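Long-range contact in fimbrium subunit Fim1C (Bacteroides vulgatus, PDB 4QB7), which is probably a component of the tip of fimbriae, the cell-surface filaments that mediate cell adhesion and biofilm formation: residues A[165-173]-A[265-273]. Residues are numbered along the deposited sequence; the frame is centred on the assembly and turned at random.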
ATOM      1  N   SER A 165      -0.862 -11.311   1.325  1.00 41.53           N
ATOM      2  CA  SER A 165       0.376 -10.528   1.345  1.00 40.45           C
ATOM      3  C   SER A 165       0.120  -9.146   0.803  1.00 42.38           C
ATOM      4  O   SER A 165      -0.704  -8.995  -0.092  1.00 39.83           O
ATOM      5  CB  SER A 165       1.453 -11.218   0.516  1.00 43.69           C
ATOM      6  OG  SER A 165       2.103 -12.230   1.263  1.00 52.13           O
ATOM      7  N   HIS A 166       0.813  -8.135   1.340  1.00 41.62           N
ATOM      8  CA  HIS A 166       0.705  -6.740   0.873  1.00 41.59           C
ATOM      9  C   HIS A 166       1.588  -6.581  -0.361  1.00 46.21           C
ATOM     10  O   HIS A 166       2.814  -6.775  -0.287  1.00 46.99           O
ATOM     11  CB  HIS A 166       1.084  -5.768   1.982  1.00 42.34           C
ATOM     12  CG  HIS A 166       0.190  -5.858   3.188  1.00 46.13           C
ATOM     13  ND1 HIS A 166      -1.001  -5.156   3.263  1.00 47.86           N
ATOM     14  CD2 HIS A 166       0.358  -6.545   4.337  1.00 48.32           C
ATOM     15  CE1 HIS A 166      -1.517  -5.440   4.447  1.00 47.32           C
ATOM     16  NE2 HIS A 166      -0.737  -6.272   5.128  1.00 48.07           N
ATOM     17  N   VAL A 167       0.953  -6.348  -1.522  1.00 40.90           N
ATOM     18  CA  VAL A 167       1.654  -6.314  -2.810  1.00 39.18           C
ATOM     19  C   VAL A 167       2.056  -4.888  -3.230  1.00 44.61           C
ATOM     20  O   VAL A 167       2.713  -4.714  -4.259  1.00 46.26           O
ATOM     21  CB  VAL A 167       0.840  -7.031  -3.903  1.00 40.79           C
ATOM     22  CG1 VAL A 167       0.621  -8.493  -3.520  1.00 39.84           C
ATOM     23  CG2 VAL A 167      -0.489  -6.326  -4.183  1.00 39.68           C
ATOM     24  N   LEU A 168       1.690  -3.883  -2.430  1.00 39.50           N
ATOM     25  CA  LEU A 168       2.033  -2.478  -2.684  1.00 37.99           C
ATOM     26  C   LEU A 168       3.232  -2.064  -1.805  1.00 43.04           C
ATOM     27  O   LEU A 168       3.823  -2.910  -1.123  1.00 41.82           O
ATOM     28  CB  LEU A 168       0.807  -1.577  -2.356  1.00 36.77           C
ATOM     29  CG  LEU A 168      -0.472  -1.777  -3.134  1.00 39.88           C
ATOM     30  CD1 LEU A 168      -1.529  -0.837  -2.650  1.00 39.11           C
ATOM     31  CD2 LEU A 168      -0.258  -1.574  -4.615  1.00 40.92           C
ATOM     32  N   THR A 169       3.593  -0.772  -1.834  1.00 40.37           N
ATOM     33  CA  THR A 169       4.612  -0.223  -0.955  1.00 40.03           C
ATOM     34  C   THR A 169       3.895   0.702   0.037  1.00 42.39           C
ATOM     35  O   THR A 169       2.945   1.415  -0.335  1.00 42.05           O
ATOM     36  CB  THR A 169       5.769   0.438  -1.718  1.00 44.07           C
ATOM     37  OG1 THR A 169       6.832   0.650  -0.800  1.00 50.73           O
ATOM     38  CG2 THR A 169       5.405   1.745  -2.362  1.00 35.52           C
ATOM     39  N   GLN A 170       4.302   0.651   1.298  1.00 36.95           N
ATOM     40  CA  GLN A 170       3.735   1.555   2.288  1.00 35.66           C
ATOM     41  C   GLN A 170       4.721   2.667   2.676  1.00 39.71           C
ATOM     42  O   GLN A 170       5.890   2.373   2.939  1.00 39.93           O
ATOM     43  CB  GLN A 170       3.315   0.805   3.549  1.00 36.28           C
ATOM     44  CG  GLN A 170       2.418   1.665   4.424  1.00 37.57           C
ATOM     45  CD  GLN A 170       2.166   1.085   5.773  1.00 52.19           C
ATOM     46  OE1 GLN A 170       2.228   1.773   6.781  1.00 53.32           O
ATOM     47  NE2 GLN A 170       1.830  -0.173   5.840  1.00 45.01           N
ATOM     48  N   ILE A 171       4.250   3.933   2.706  1.00 35.23           N
ATOM     49  CA  ILE A 171       4.984   5.087   3.247  1.00 34.07           C
ATOM     50  C   ILE A 171       4.318   5.253   4.595  1.00 39.82           C
ATOM     51  O   ILE A 171       3.226   5.840   4.670  1.00 39.66           O
ATOM     52  CB  ILE A 171       5.022   6.375   2.367  1.00 36.28           C
ATOM     53  CG1 ILE A 171       5.510   6.117   0.917  1.00 36.72           C
ATOM     54  CG2 ILE A 171       5.828   7.467   3.030  1.00 36.24           C
ATOM     55  CD1 ILE A 171       6.680   5.043   0.738  1.00 40.16           C
ATOM     56  N   ALA A 172       4.859   4.530   5.612  1.00 37.08           N
ATOM     57  CA  ALA A 172       4.298   4.477   6.971  1.00 37.11           C
ATOM     58  C   ALA A 172       4.325   5.839   7.655  1.00 43.70           C
ATOM     59  O   ALA A 172       3.413   6.156   8.422  1.00 45.23           O
ATOM     60  CB  ALA A 172       5.064   3.475   7.804  1.00 37.92           C
ATOM     61  N   ASN A 173       5.376   6.635   7.388  1.00 39.08           N
ATOM     62  CA  ASN A 173       5.531   7.969   7.939  1.00 38.87           C
ATOM     63  C   ASN A 173       6.682   8.716   7.314  1.00 42.15           C
ATOM     64  O   ASN A 173       7.541   8.139   6.667  1.00 42.15           O
ATOM     65  CB  ASN A 173       5.733   7.930   9.464  1.00 41.03           C
ATOM     66  CG  ASN A 173       4.860   8.907  10.195  1.00 53.23           C
ATOM     67  OD1 ASN A 173       4.807  10.084   9.870  1.00 47.29           O
ATOM     68  ND2 ASN A 173       4.114   8.428  11.166  1.00 46.72           N
ATOM     69  N   THR A 265      -2.758   6.350  12.467  1.00 56.96           N
ATOM     70  CA  THR A 265      -3.646   5.488  11.703  1.00 56.90           C
ATOM     71  C   THR A 265      -3.558   5.710  10.184  1.00 59.16           C
ATOM     72  O   THR A 265      -4.095   4.891   9.435  1.00 61.46           O
ATOM     73  CB  THR A 265      -5.086   5.681  12.199  1.00 66.39           C
ATOM     74  OG1 THR A 265      -5.397   7.079  12.241  1.00 69.89           O
ATOM     75  CG2 THR A 265      -5.298   5.073  13.573  1.00 64.81           C
ATOM     76  N   GLU A 266      -2.878   6.776   9.728  1.00 49.97           N
ATOM     77  CA  GLU A 266      -2.785   7.087   8.305  1.00 47.61           C
ATOM     78  C   GLU A 266      -1.402   6.755   7.681  1.00 47.50           C
ATOM     79  O   GLU A 266      -0.353   6.949   8.311  1.00 47.31           O
ATOM     80  CB  GLU A 266      -3.172   8.549   8.067  1.00 48.86           C
ATOM     81  CG  GLU A 266      -4.659   8.759   8.335  1.00 56.54           C
ATOM     82  CD  GLU A 266      -5.222  10.166   8.406  1.00 89.74           C
ATOM     83  OE1 GLU A 266      -4.451  11.154   8.362  1.00 99.78           O
ATOM     84  OE2 GLU A 266      -6.462  10.271   8.531  1.00 89.44           O
ATOM     85  N   ALA A 267      -1.435   6.186   6.454  1.00 40.63           N
ATOM     86  CA  ALA A 267      -0.267   5.807   5.649  1.00 39.34           C
ATOM     87  C   ALA A 267      -0.616   5.865   4.163  1.00 43.53           C
ATOM     88  O   ALA A 267      -1.794   5.893   3.812  1.00 43.09           O
ATOM     89  CB  ALA A 267       0.209   4.416   6.022  1.00 39.99           C
ATOM     90  N   LEU A 268       0.402   5.899   3.294  1.00 39.80           N
ATOM     91  CA  LEU A 268       0.235   5.945   1.837  1.00 37.95           C
ATOM     92  C   LEU A 268       0.576   4.599   1.260  1.00 42.04           C
ATOM     93  O   LEU A 268       1.532   3.972   1.708  1.00 41.47           O
ATOM     94  CB  LEU A 268       1.136   7.033   1.220  1.00 36.90           C
ATOM     95  CG  LEU A 268       1.013   8.468   1.768  1.00 37.92           C
ATOM     96  CD1 LEU A 268       2.132   9.311   1.269  1.00 36.48           C
ATOM     97  CD2 LEU A 268      -0.311   9.122   1.359  1.00 37.38           C
ATOM     98  N   TYR A 269      -0.208   4.135   0.277  1.00 40.29           N
ATOM     99  CA  TYR A 269      -0.027   2.821  -0.368  1.00 39.19           C
ATOM    100  C   TYR A 269       0.071   3.004  -1.848  1.00 41.77           C
ATOM    101  O   TYR A 269      -0.927   3.306  -2.504  1.00 40.97           O
ATOM    102  CB  TYR A 269      -1.183   1.843  -0.028  1.00 40.15           C
ATOM    103  CG  TYR A 269      -1.582   1.835   1.427  1.00 41.34           C
ATOM    104  CD1 TYR A 269      -0.774   1.238   2.387  1.00 42.81           C
ATOM    105  CD2 TYR A 269      -2.759   2.443   1.850  1.00 43.10           C
ATOM    106  CE1 TYR A 269      -1.129   1.237   3.737  1.00 43.36           C
ATOM    107  CE2 TYR A 269      -3.140   2.426   3.198  1.00 44.09           C
ATOM    108  CZ  TYR A 269      -2.312   1.833   4.137  1.00 48.91           C
ATOM    109  OH  TYR A 269      -2.637   1.857   5.466  1.00 52.71           O
ATOM    110  N   PHE A 270       1.271   2.802  -2.387  1.00 38.01           N
ATOM    111  CA  PHE A 270       1.539   3.004  -3.815  1.00 37.12           C
ATOM    112  C   PHE A 270       1.887   1.721  -4.542  1.00 40.86           C
ATOM    113  O   PHE A 270       2.386   0.799  -3.901  1.00 39.53           O
ATOM    114  CB  PHE A 270       2.746   3.962  -3.965  1.00 37.89           C
ATOM    115  CG  PHE A 270       2.480   5.414  -3.664  1.00 38.16           C
ATOM    116  CD1 PHE A 270       1.889   6.239  -4.613  1.00 41.22           C
ATOM    117  CD2 PHE A 270       2.832   5.963  -2.440  1.00 39.12           C
ATOM    118  CE1 PHE A 270       1.634   7.585  -4.329  1.00 41.96           C
ATOM    119  CE2 PHE A 270       2.612   7.319  -2.173  1.00 41.27           C
ATOM    120  CZ  PHE A 270       2.011   8.119  -3.118  1.00 39.71           C
ATOM    121  N   ILE A 271       1.702   1.699  -5.904  1.00 37.96           N
ATOM    122  CA  ILE A 271       2.200   0.640  -6.781  1.00 37.47           C
ATOM    123  C   ILE A 271       3.739   0.749  -6.614  1.00 44.86           C
ATOM    124  O   ILE A 271       4.282   1.870  -6.678  1.00 44.80           O
ATOM    125  CB  ILE A 271       1.706   0.762  -8.246  1.00 40.12           C
ATOM    126  CG1 ILE A 271       0.175   0.639  -8.336  1.00 40.43           C
ATOM    127  CG2 ILE A 271       2.374  -0.289  -9.129  1.00 39.75           C
ATOM    128  CD1 ILE A 271      -0.418   1.166  -9.562  1.00 48.78           C
ATOM    129  N   PRO A 272       4.431  -0.357  -6.244  1.00 41.07           N
ATOM    130  CA  PRO A 272       5.874  -0.249  -5.966  1.00 40.61           C
ATOM    131  C   PRO A 272       6.708   0.103  -7.201  1.00 47.50           C
ATOM    132  O   PRO A 272       6.225   0.004  -8.343  1.00 50.76           O
ATOM    133  CB  PRO A 272       6.224  -1.644  -5.428  1.00 41.68           C
ATOM    134  CG  PRO A 272       5.228  -2.537  -6.034  1.00 45.87           C
ATOM    135  CD  PRO A 272       3.959  -1.752  -6.101  1.00 41.33           C
ATOM    136  N   VAL A 273       7.952   0.527  -6.974  1.00 41.05           N
ATOM    137  CA  VAL A 273       8.876   0.827  -8.074  1.00 40.78           C
ATOM    138  C   VAL A 273       9.785  -0.405  -8.219  1.00 46.68           C
ATOM    139  O   VAL A 273      10.352  -0.866  -7.225  1.00 46.43           O
ATOM    140  CB  VAL A 273       9.676   2.154  -7.870  1.00 41.94           C
ATOM    141  CG1 VAL A 273      10.661   2.369  -9.000  1.00 42.06           C
ATOM    142  CG2 VAL A 273       8.736   3.350  -7.773  1.00 40.89           C
TER
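Leu168, Thr169 and Ile171 bury the most surface of any residues in the contact with the antiparallel strand that ends at Phe270. Two hydrogen-bonded pairs, Thr169 with Phe270 and Ile171 with Leu268, flank the non-hydrogen-bonded pair Gln170–Tyr269. Each of the two hydrogen-bonded pairs is closed by two backbone bonds, among them Leu268 N to Ile171 O (3.1 Å) and Thr169 N to Phe270 O (2.9 Å).

Leu168, in the short break just before 169-173, runs across Tyr269 at about a right angle. Its two methyls take different partners: CD1 touches Tyr269 CB at 3.8 Å, while CD2 lies 4.4 Å from CG1 of Ile271. Thr169 turns its methyl to the partner, CG2 lying 3.8 Å from Phe270 CB; with OG1 anti to the backbone N (chi1 -167°), the hydroxyl bonds instead to the carbonyl of Lys320. On that same face Ile171 meets Leu268 CB to CB at 4.1 Å, and its CG1 comes up to the edge of the Phe270 ring. Gln170 and Tyr269 lie side by side on the other face, pointing the same way, with Gln170 CG 3.6 Å from Tyr269 CE1. The amide and ring planes are 74° apart, and Gln170 NE2 sits in plane at the ring edge.

Within the mixed sheet of this fimbrillin-like protein, strand 159-178 is paired with 259-270 in antiparallel fashion and with 323-331 in parallel. Trp215, on strand 214-217 of a separate antiparallel sheet, packs on Leu168, Ile271 and Pro272.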